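Local coordinates for protein esterase (Sinorhizobium meliloti 1021, PDB 4TX1) that hydrolyses acetyl esters as a carbohydrate acetylesterase of the SGNH hydrolase family and probably acts on aryl esters as well, at residues Tyr19-Thr24 / Met98-Asn102; His35-Trp41 / Leu203-Arg209; Pro148-Asn154 / Thr195-Val201. All coordinates share one frame; numbering follows the deposited sequence.

Contact 1: Tyr19-Thr24 / Met98-Asn102; sequences YGDSLT and MLGSN
L99 and N102 press on G20 and D21, bringing together two sequence blocks of the SGNH hydrolase fold: the GDSL motif G20-D21-S22-L23, which follows strand 14-20, and the loop after strand 94-98 that carries G100 and N102. M98 N donates to Y19 O (3.1 Å, 166° at the hydrogen), joining the neighbouring parallel strands 14-20 and 94-98. L99 then lays CD2 against the backbone of G20, 3.5 Å from its C atom, while CD1 leans on the Y19 ring. Glycine suits position 20 because M98 O and T24 OG1 occupy the side where a side chain would stand. At D21, CG lies between the backbone N and carbonyl carbon (chi1 61°), turning the carboxylate to the loop. N102 ND2 passes 3.5 Å from D21 CB, the amide and carboxylate planes 81° apart; the polar link between the two runs through water. D21 OD2 accepts from two waters, one of which, 2.6 Å from OD2, also accepts from G100 N and N102 N, while the other accepts from S101 N. The remaining carboxylate oxygen, OD1, caps helix 22-25 by accepting from L23 N at 3.0 Å. Beside the helix start, M98 bends at chi3, and CE reaches L23 CB at 3.7 Å, a flexible thioether fitting against the leucine. Farther out, R63 O receives a hydrogen bond from N102 ND2 and helps fix that amide. S22 is probably the nucleophile, and in relatives its amide and the asparagine of the third conserved block, to which N102 probably corresponds, build the oxyanion hole; here one water accepts from S22 N at 3.1 Å and from N102 ND2 at 2.8 Å.

Contact 2: His35-Trp41 / Leu203-Arg209; sequences HALEDRW and LDAENTR
Chi1 of -63° sets the imidazole of H35 beside its own backbone N and carries NE2 across to the start of helix 205-223, where it donates to L203 O at 2.8 Å. That oxygen lies close to the ring plane, so the bond fixes the tilt of the imidazole, and one ring face is left to rest on A205, whose CA sits 4.0 Å from the ring centroid in a CH-pi contact. The small alanine lets the ring come this close. R209 arrives differently: its chain bends at chi3 (76°) and brings NH1 back to D39 OD1, a 2.7 Å salt bridge with the oxygen in the guanidinium plane and the carboxylate plane turned 79° from it. Between these two polar contacts T208 fills the middle. Its CG2 methyl lies 3.2 Å from D39 O, a buried carbonyl oxygen that finds no hydrogen-bond partner, while OG1 turns back to its own helix and donates to D204 O at 2.8 Å. Threonine thus offers a methyl to the loop and still satisfies its hydroxyl. Each side is also braced internally. D204 is the N-cap of the helix, its OD1 taking both N207 N (2.9 Å) and N207 ND2. On the other side, R40 grips H35 O side-on with NE and NH2, steadying the backbone from which the imidazole springs. The contact thereby ties the turn 37-39 and the head of helix 41-49 to the first turn of helix 205-223. At its inner end W41 CB packs 3.3 Å from T208 O, and the indole packs on V211 and L215 of helix 205-223 and on V96 and M98 of strand 94-98, while L203 packs on V211 and P147.

Contact 3: Pro148-Asn154 / Thr195-Val201; sequences PLCETAN and TTPIDGV
This is a loop-to-loop contact at the C-terminal end of the parallel sheet, pairing the segment after strand 140-145 with the one that leads into helix 205-223. Residues 197-201 run antiparallel to 149-152, while their segment curls round so that T195 comes back beside P148, and three hydrogen bonds stitch the two loops. At one end T195 OG1 donates to P148 O at 2.8 Å, in the carbonyl plane. In the middle C150 N donates to G200 O at 2.9 Å, and the same oxygen takes a CA-H contact from L149. At the other end T152 OG1, held anti to its backbone N (chi1 -174°), donates to P197 O at 2.8 Å from above the carbonyl plane and accepts from N154 N in an ST turn, so one hydroxyl both crosses the gap and shapes its own loop. C150 SG packs against P197 CB (4.1 Å), and L149 lies alongside V201. Glycine suits position 200, where phi is positive and C150 O crowds the CB side. D199 OD1 closes an Asx turn by accepting V201 N, while OD2 accepts from H202 ND1, an arrangement consistent with the Asp-x-x-His block of the SGNH catalytic triad.

Contacts 1 and 3 carry residues of the presumed Ser-His-Asp site, and contact 2 lies beside it through L203. Contact 1 supplies S22 and contact 3 supplies D199; H202 sits in the single-residue gap between V201 of contact 3 and L203 of contact 2, where its NE2 makes a weak hydrogen bond with S22 OG. Centres of contacts 1 and 2 lie about 14 Å apart, those of 1 and 3 about 15 Å, and those of 2 and 3 about 17 Å. L23 bridges all three: its CG is 4.1 Å from L203 CG, and its CD1 is 3.6 Å from V201 O. W41 NE1 probably hydrogen-bonds T24 OG1 (2.9 Å), joining contacts 1 and 2, while L203 CD2 touches T195 CA at 3.9 Å.

Contact 1: Tyr19-Thr24 / Met98-Asn102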
loop_
_atom_site.group_PDB
_atom_site.type_symbol
_atom_site.label_atom_id
_atom_site.label_comp_id
_atom_site.label_asym_id
_atom_site.label_seq_id
_atom_site.Cartn_x
_atom_site.Cartn_y
_atom_site.Cartn_z
ATOM N N TYR A 19 11.716 -18.391 -10.679
ATOM C CA TYR A 19 10.629 -17.404 -10.430
ATOM C C TYR A 19 9.712 -17.342 -11.559
ATOM O O TYR A 19 10.039 -16.882 -12.681
ATOM C CB TYR A 19 11.258 -16.040 -10.153
ATOM C CG TYR A 19 10.344 -14.987 -9.501
ATOM C CD1 TYR A 19 9.906 -15.158 -8.182
ATOM C CD2 TYR A 19 9.926 -13.865 -10.183
ATOM C CE1 TYR A 19 9.155 -14.186 -7.531
ATOM C CE2 TYR A 19 9.067 -12.915 -9.563
ATOM C CZ TYR A 19 8.733 -13.073 -8.225
ATOM O OH TYR A 19 7.970 -12.143 -7.554
ATOM N N GLY A 20 8.464 -17.799 -11.336
ATOM C CA GLY A 20 7.517 -17.856 -12.419
ATOM C C GLY A 20 6.056 -17.874 -11.981
ATOM O O GLY A 20 5.727 -17.419 -10.874
ATOM N N ASP A 21 5.205 -18.373 -12.879
ATOM C CA ASP A 21 3.755 -18.329 -12.767
ATOM C C ASP A 21 3.212 -19.762 -12.699
ATOM O O ASP A 21 3.896 -20.645 -12.178
ATOM C CB ASP A 21 3.151 -17.440 -13.824
ATOM C CG ASP A 21 3.450 -17.928 -15.258
ATOM O OD1 ASP A 21 3.778 -19.118 -15.371
ATOM O OD2 ASP A 21 3.452 -17.084 -16.177
ATOM N N SER A 22 1.997 -19.967 -13.163
ATOM C CA SER A 22 1.323 -21.279 -13.000
ATOM C C SER A 22 2.074 -22.318 -13.867
ATOM O O SER A 22 2.012 -23.510 -13.509
ATOM C CB SER A 22 -0.115 -21.239 -13.422
ATOM O OG SER A 22 -0.203 -21.030 -14.835
ATOM N N LEU A 23 2.813 -21.891 -14.860
ATOM C CA LEU A 23 3.632 -22.841 -15.605
ATOM C C LEU A 23 4.755 -23.421 -14.760
ATOM O O LEU A 23 5.165 -24.495 -15.023
ATOM C CB LEU A 23 4.238 -22.204 -16.843
ATOM C CG LEU A 23 3.341 -22.113 -18.029
ATOM C CD1 LEU A 23 1.974 -21.651 -17.757
ATOM C CD2 LEU A 23 3.939 -21.327 -19.152
ATOM N N THR A 24 5.262 -22.669 -13.782
ATOM C CA THR A 24 6.272 -23.089 -12.873
ATOM C C THR A 24 5.691 -23.760 -11.649
ATOM O O THR A 24 6.275 -24.722 -11.158
ATOM C CB THR A 24 7.147 -21.868 -12.494
ATOM O OG1 THR A 24 7.728 -21.359 -13.692
ATOM C CG2 THR A 24 8.240 -22.164 -11.523
ATOM N N MET A 98 10.723 -17.216 -15.659
ATOM C CA MET A 98 9.814 -17.575 -16.740
ATOM C C MET A 98 8.443 -16.927 -16.542
ATOM O O MET A 98 7.541 -17.476 -15.855
ATOM C CB MET A 98 9.722 -19.116 -16.969
ATOM C CG MET A 98 9.015 -19.398 -18.288
ATOM S SD MET A 98 9.066 -21.124 -18.855
ATOM C CE MET A 98 7.808 -21.811 -17.789
ATOM N N LEU A 99 8.293 -15.727 -17.087
ATOM C CA LEU A 99 7.093 -14.930 -16.915
ATOM C C LEU A 99 6.762 -14.251 -18.207
ATOM O O LEU A 99 7.630 -14.074 -19.068
ATOM C CB LEU A 99 7.287 -13.892 -15.777
ATOM C CG LEU A 99 7.388 -14.390 -14.364
ATOM C CD1 LEU A 99 7.798 -13.227 -13.398
ATOM C CD2 LEU A 99 6.070 -15.013 -13.944
ATOM N N GLY A 100 5.492 -13.894 -18.345
ATOM C CA GLY A 100 4.921 -13.137 -19.448
ATOM C C GLY A 100 3.581 -13.620 -19.934
ATOM O O GLY A 100 2.871 -12.860 -20.606
ATOM N N SER A 101 3.231 -14.888 -19.686
ATOM C CA SER A 101 1.935 -15.403 -20.119
ATOM C C SER A 101 0.769 -14.597 -19.561
ATOM O O SER A 101 -0.150 -14.255 -20.285
ATOM C CB SER A 101 1.813 -16.885 -19.741
ATOM O OG SER A 101 2.774 -17.704 -20.446
ATOM N N ASN A 102 0.872 -14.158 -18.280
ATOM C CA ASN A 102 -0.236 -13.410 -17.712
ATOM C C ASN A 102 -0.301 -11.977 -18.183
ATOM O O ASN A 102 -1.348 -11.365 -18.191
ATOM C CB ASN A 102 -0.221 -13.523 -16.186
ATOM C CG ASN A 102 -0.521 -14.925 -15.714
ATOM O OD1 ASN A 102 -1.605 -15.420 -16.005
ATOM N ND2 ASN A 102 0.395 -15.581 -15.052
HETATM O O HOH W 1 3.369 -14.465 -16.451
HETATM O O HOH W 2 6.340 -19.746 -15.329
HETATM O O HOH W 3 4.843 -17.176 -18.514
HETATM O O HOH W 4 -0.250 -18.196 -14.413
#

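Contact 2: His35-Trp41 / Leu203-Arg209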
loop_
_atom_site.group_PDB
_atom_site.type_symbol
_atom_site.label_atom_id
_atom_site.label_comp_id
_atom_site.label_asym_id
_atom_site.label_seq_id
_atom_site.Cartn_x
_atom_site.Cartn_y
_atom_site.Cartn_z
ATOM N N HIS A 35 0.492 -30.550 -11.197
ATOM C CA HIS A 35 1.354 -31.662 -11.622
ATOM C C HIS A 35 2.083 -32.234 -10.417
ATOM O O HIS A 35 2.482 -31.509 -9.459
ATOM C CB HIS A 35 2.386 -31.218 -12.730
ATOM C CG HIS A 35 1.769 -30.760 -13.995
ATOM N ND1 HIS A 35 0.810 -31.487 -14.662
ATOM C CD2 HIS A 35 2.031 -29.679 -14.773
ATOM C CE1 HIS A 35 0.438 -30.829 -15.748
ATOM N NE2 HIS A 35 1.216 -29.749 -15.864
ATOM N N ALA A 36 2.362 -33.547 -10.420
ATOM C CA ALA A 36 3.252 -34.119 -9.451
ATOM C C ALA A 36 4.567 -33.428 -9.380
ATOM O O ALA A 36 5.063 -32.916 -10.388
ATOM C CB ALA A 36 3.434 -35.644 -9.769
ATOM N N LEU A 37 5.109 -33.467 -8.273
ATOM C CA LEU A 37 6.388 -32.769 -7.934
ATOM C C LEU A 37 7.390 -33.091 -8.978
ATOM O O LEU A 37 8.041 -32.235 -9.497
ATOM C CB LEU A 37 6.893 -33.181 -6.549
ATOM C CG LEU A 37 8.236 -32.587 -6.114
ATOM C CD1 LEU A 37 8.142 -31.073 -6.008
ATOM C CD2 LEU A 37 8.691 -33.194 -4.795
ATOM N N GLU A 38 7.535 -34.394 -9.231
ATOM C CA GLU A 38 8.586 -34.776 -10.125
ATOM C C GLU A 38 8.431 -34.345 -11.547
ATOM O O GLU A 38 9.456 -34.305 -12.248
ATOM C CB GLU A 38 8.834 -36.291 -10.011
ATOM C CG GLU A 38 7.556 -37.055 -10.336
ATOM C CD GLU A 38 6.625 -37.414 -9.139
ATOM O OE1 GLU A 38 6.435 -36.661 -8.080
ATOM O OE2 GLU A 38 5.995 -38.548 -9.274
ATOM N N ASP A 39 7.243 -33.900 -11.976
ATOM C CA ASP A 39 6.961 -33.395 -13.304
ATOM C C ASP A 39 7.088 -31.856 -13.490
ATOM O O ASP A 39 6.999 -31.354 -14.605
ATOM C CB ASP A 39 5.587 -33.844 -13.787
ATOM C CG ASP A 39 5.463 -35.419 -13.829
ATOM O OD1 ASP A 39 6.550 -36.037 -14.011
ATOM O OD2 ASP A 39 4.331 -35.907 -13.666
ATOM N N ARG A 40 7.271 -31.140 -12.377
ATOM C CA ARG A 40 7.433 -29.684 -12.451
ATOM C C ARG A 40 8.839 -29.371 -13.000
ATOM O O ARG A 40 9.802 -30.032 -12.647
ATOM C CB ARG A 40 7.199 -29.087 -11.080
ATOM C CG ARG A 40 5.841 -29.450 -10.549
ATOM C CD ARG A 40 5.638 -29.019 -9.074
ATOM N NE ARG A 40 4.539 -29.736 -8.493
ATOM C CZ ARG A 40 4.308 -29.865 -7.196
ATOM N NH1 ARG A 40 5.155 -29.259 -6.359
ATOM N NH2 ARG A 40 3.344 -30.621 -6.757
ATOM N N TRP A 41 8.991 -28.312 -13.782
ATOM C CA TRP A 41 10.254 -28.072 -14.433
ATOM C C TRP A 41 11.411 -27.807 -13.543
ATOM O O TRP A 41 12.495 -28.314 -13.740
ATOM C CB TRP A 41 10.116 -27.087 -15.576
ATOM C CG TRP A 41 9.979 -25.597 -15.212
ATOM C CD1 TRP A 41 8.838 -24.860 -15.276
ATOM C CD2 TRP A 41 11.036 -24.704 -14.861
ATOM N NE1 TRP A 41 9.118 -23.526 -14.935
ATOM C CE2 TRP A 41 10.445 -23.417 -14.654
ATOM C CE3 TRP A 41 12.404 -24.861 -14.603
ATOM C CZ2 TRP A 41 11.208 -22.297 -14.253
ATOM C CZ3 TRP A 41 13.155 -23.740 -14.228
ATOM C CH2 TRP A 41 12.560 -22.489 -14.066
ATOM N N LEU A 203 0.756 -25.830 -19.639
ATOM C CA LEU A 203 1.569 -26.990 -20.152
ATOM C C LEU A 203 1.082 -28.275 -19.511
ATOM O O LEU A 203 0.939 -28.405 -18.280
ATOM C CB LEU A 203 3.036 -26.780 -19.829
ATOM C CG LEU A 203 3.726 -25.485 -20.294
ATOM C CD1 LEU A 203 5.162 -25.401 -19.793
ATOM C CD2 LEU A 203 3.628 -25.299 -21.816
ATOM N N ASP A 204 0.920 -29.343 -20.308
ATOM C CA ASP A 204 0.673 -30.612 -19.694
ATOM C C ASP A 204 1.939 -31.143 -19.062
ATOM O O ASP A 204 2.963 -30.463 -19.060
ATOM C CB ASP A 204 0.005 -31.546 -20.762
ATOM C CG ASP A 204 0.942 -31.961 -21.861
ATOM O OD1 ASP A 204 2.173 -31.849 -21.741
ATOM O OD2 ASP A 204 0.372 -32.542 -22.810
ATOM N N ALA A 205 1.889 -32.356 -18.461
ATOM C CA ALA A 205 3.015 -32.868 -17.652
ATOM C C ALA A 205 4.265 -33.075 -18.456
ATOM O O ALA A 205 5.398 -32.734 -18.057
ATOM C CB ALA A 205 2.657 -34.125 -16.828
ATOM N N GLU A 206 4.097 -33.678 -19.616
ATOM C CA GLU A 206 5.285 -33.914 -20.430
ATOM C C GLU A 206 5.876 -32.617 -20.904
ATOM O O GLU A 206 7.122 -32.540 -21.001
ATOM C CB GLU A 206 4.866 -34.775 -21.657
ATOM C CG GLU A 206 5.992 -35.039 -22.630
ATOM C CD GLU A 206 7.329 -35.489 -22.074
ATOM O OE1 GLU A 206 7.449 -36.148 -20.986
ATOM O OE2 GLU A 206 8.323 -35.159 -22.847
ATOM N N ASN A 207 5.038 -31.645 -21.306
ATOM C CA ASN A 207 5.548 -30.382 -21.804
ATOM C C ASN A 207 6.217 -29.567 -20.695
ATOM O O ASN A 207 7.235 -28.882 -20.931
ATOM C CB ASN A 207 4.555 -29.589 -22.564
ATOM C CG ASN A 207 4.409 -30.067 -24.018
ATOM O OD1 ASN A 207 5.147 -29.621 -24.869
ATOM N ND2 ASN A 207 3.423 -30.916 -24.271
ATOM N N THR A 208 5.752 -29.755 -19.486
ATOM C CA THR A 208 6.416 -29.102 -18.319
ATOM C C THR A 208 7.794 -29.764 -18.068
ATOM O O THR A 208 8.821 -29.103 -17.917
ATOM C CB THR A 208 5.556 -29.246 -17.102
ATOM O OG1 THR A 208 4.248 -28.716 -17.369
ATOM C CG2 THR A 208 6.221 -28.505 -15.847
ATOM N N ARG A 209 7.853 -31.106 -18.146
ATOM C CA ARG A 209 9.147 -31.791 -18.025
ATOM C C ARG A 209 10.166 -31.374 -19.100
ATOM O O ARG A 209 11.387 -31.176 -18.785
ATOM C CB ARG A 209 8.934 -33.326 -18.093
ATOM C CG ARG A 209 8.242 -33.929 -16.920
ATOM C CD ARG A 209 8.089 -35.469 -17.157
ATOM N NE ARG A 209 9.393 -35.926 -16.918
ATOM C CZ ARG A 209 9.919 -36.247 -15.731
ATOM N NH1 ARG A 209 9.192 -36.346 -14.622
ATOM N NH2 ARG A 209 11.246 -36.527 -15.683
#

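Contact 3: Pro148-Asn154 / Thr195-Val201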
loop_
_atom_site.group_PDB
_atom_site.type_symbol
_atom_site.label_atom_id
_atom_site.label_comp_id
_atom_site.label_asym_id
_atom_site.label_seq_id
_atom_site.Cartn_x
_atom_site.Cartn_y
_atom_site.Cartn_z
ATOM N N PRO A 148 4.618 -20.189 -26.145
ATOM C CA PRO A 148 3.569 -19.293 -26.495
ATOM C C PRO A 148 2.135 -19.845 -26.482
ATOM O O PRO A 148 1.929 -21.050 -26.554
ATOM C CB PRO A 148 3.905 -18.821 -27.888
ATOM C CG PRO A 148 4.933 -19.747 -28.356
ATOM C CD PRO A 148 5.584 -20.416 -27.232
ATOM N N LEU A 149 1.175 -18.946 -26.350
ATOM C CA LEU A 149 -0.216 -19.282 -26.238
ATOM C C LEU A 149 -0.676 -19.927 -27.545
ATOM O O LEU A 149 -0.095 -19.622 -28.630
ATOM C CB LEU A 149 -1.191 -18.146 -25.929
ATOM C CG LEU A 149 -0.990 -17.197 -24.719
ATOM C CD1 LEU A 149 -2.292 -16.827 -24.101
ATOM C CD2 LEU A 149 0.112 -17.594 -23.817
ATOM N N CYS A 150 -1.632 -20.825 -27.417
ATOM C CA CYS A 150 -2.306 -21.391 -28.620
ATOM C C CYS A 150 -3.793 -21.119 -28.598
ATOM O O CYS A 150 -4.366 -20.716 -27.588
ATOM C CB CYS A 150 -1.986 -22.887 -28.769
ATOM S SG CYS A 150 -2.704 -23.917 -27.495
ATOM N N GLU A 151 -4.490 -21.335 -29.744
ATOM C CA GLU A 151 -5.919 -21.139 -29.817
ATOM C C GLU A 151 -6.640 -22.210 -28.997
ATOM O O GLU A 151 -6.156 -23.328 -28.834
ATOM C CB GLU A 151 -6.461 -21.150 -31.256
ATOM C CG GLU A 151 -5.773 -20.225 -32.218
ATOM C CD GLU A 151 -6.151 -18.763 -32.068
ATOM O OE1 GLU A 151 -7.094 -18.454 -31.289
ATOM O OE2 GLU A 151 -5.492 -17.906 -32.770
ATOM N N THR A 152 -7.747 -21.821 -28.407
ATOM C CA THR A 152 -8.525 -22.714 -27.583
ATOM C C THR A 152 -9.984 -22.522 -27.773
ATOM O O THR A 152 -10.463 -21.407 -28.030
ATOM C CB THR A 152 -8.128 -22.503 -26.094
ATOM O OG1 THR A 152 -8.768 -23.465 -25.259
ATOM C CG2 THR A 152 -8.496 -21.052 -25.626
ATOM N N ALA A 153 -10.726 -23.645 -27.629
ATOM C CA ALA A 153 -12.186 -23.616 -27.651
ATOM C C ALA A 153 -12.776 -23.144 -26.331
ATOM O O ALA A 153 -13.975 -22.842 -26.241
ATOM C CB ALA A 153 -12.717 -25.043 -27.990
ATOM N N ASN A 154 -11.930 -23.048 -25.295
ATOM C CA ASN A 154 -12.402 -22.702 -23.930
ATOM C C ASN A 154 -12.714 -21.263 -23.990
ATOM O O ASN A 154 -11.791 -20.443 -24.105
ATOM C CB ASN A 154 -11.312 -22.991 -22.947
ATOM C CG ASN A 154 -11.724 -22.790 -21.505
ATOM O OD1 ASN A 154 -11.453 -23.625 -20.632
ATOM N ND2 ASN A 154 -12.360 -21.734 -21.249
ATOM N N THR A 195 2.120 -25.310 -25.396
ATOM C CA THR A 195 0.924 -25.116 -24.585
ATOM C C THR A 195 -0.183 -26.082 -25.052
ATOM O O THR A 195 -0.187 -26.578 -26.196
ATOM C CB THR A 195 0.407 -23.672 -24.606
ATOM O OG1 THR A 195 0.205 -23.190 -25.970
ATOM C CG2 THR A 195 1.384 -22.740 -23.859
ATOM N N THR A 196 -1.086 -26.369 -24.124
ATOM C CA THR A 196 -2.204 -27.227 -24.406
ATOM C C THR A 196 -3.424 -26.476 -24.915
ATOM O O THR A 196 -3.861 -25.471 -24.365
ATOM C CB THR A 196 -2.577 -28.141 -23.241
ATOM O OG1 THR A 196 -3.840 -28.780 -23.559
ATOM C CG2 THR A 196 -2.777 -27.334 -21.965
ATOM N N PRO A 197 -4.059 -26.942 -25.998
ATOM C CA PRO A 197 -5.290 -26.317 -26.419
ATOM C C PRO A 197 -6.540 -26.492 -25.532
ATOM O O PRO A 197 -7.536 -25.875 -25.816
ATOM C CB PRO A 197 -5.561 -26.901 -27.853
ATOM C CG PRO A 197 -4.817 -28.138 -27.796
ATOM C CD PRO A 197 -3.599 -28.028 -26.912
ATOM N N ILE A 198 -6.456 -27.293 -24.502
ATOM C CA ILE A 198 -7.509 -27.428 -23.461
ATOM C C ILE A 198 -7.854 -25.992 -22.925
ATOM O O ILE A 198 -9.002 -25.643 -22.691
ATOM C CB ILE A 198 -7.038 -28.339 -22.344
ATOM C CG1 ILE A 198 -6.922 -29.781 -22.871
ATOM C CG2 ILE A 198 -8.009 -28.335 -21.188
ATOM C CD1 ILE A 198 -6.265 -30.793 -21.915
ATOM N N ASP A 199 -6.809 -25.157 -22.822
ATOM C CA ASP A 199 -7.023 -23.764 -22.375
ATOM C C ASP A 199 -6.134 -22.701 -22.976
ATOM O O ASP A 199 -6.310 -21.505 -22.667
ATOM C CB ASP A 199 -7.012 -23.668 -20.836
ATOM C CG ASP A 199 -5.658 -23.907 -20.194
ATOM O OD1 ASP A 199 -4.587 -23.738 -20.833
ATOM O OD2 ASP A 199 -5.655 -24.276 -18.945
ATOM N N GLY A 200 -5.201 -23.102 -23.819
ATOM C CA GLY A 200 -4.393 -22.192 -24.606
ATOM C C GLY A 200 -3.112 -21.681 -23.959
ATOM O O GLY A 200 -2.251 -21.084 -24.641
ATOM N N VAL A 201 -2.975 -21.869 -22.645
ATOM C CA VAL A 201 -1.899 -21.207 -21.895
ATOM C C VAL A 201 -1.038 -22.127 -21.043
ATOM O O VAL A 201 0.134 -21.863 -20.879
ATOM C CB VAL A 201 -2.534 -20.036 -21.061
ATOM C CG1 VAL A 201 -3.412 -20.554 -19.945
ATOM C CG2 VAL A 201 -1.425 -19.103 -20.455
HETATM O O HOH W 5 3.169 -23.232 -27.468
HETATM O O HOH W 6 -9.379 -26.234 -27.651
#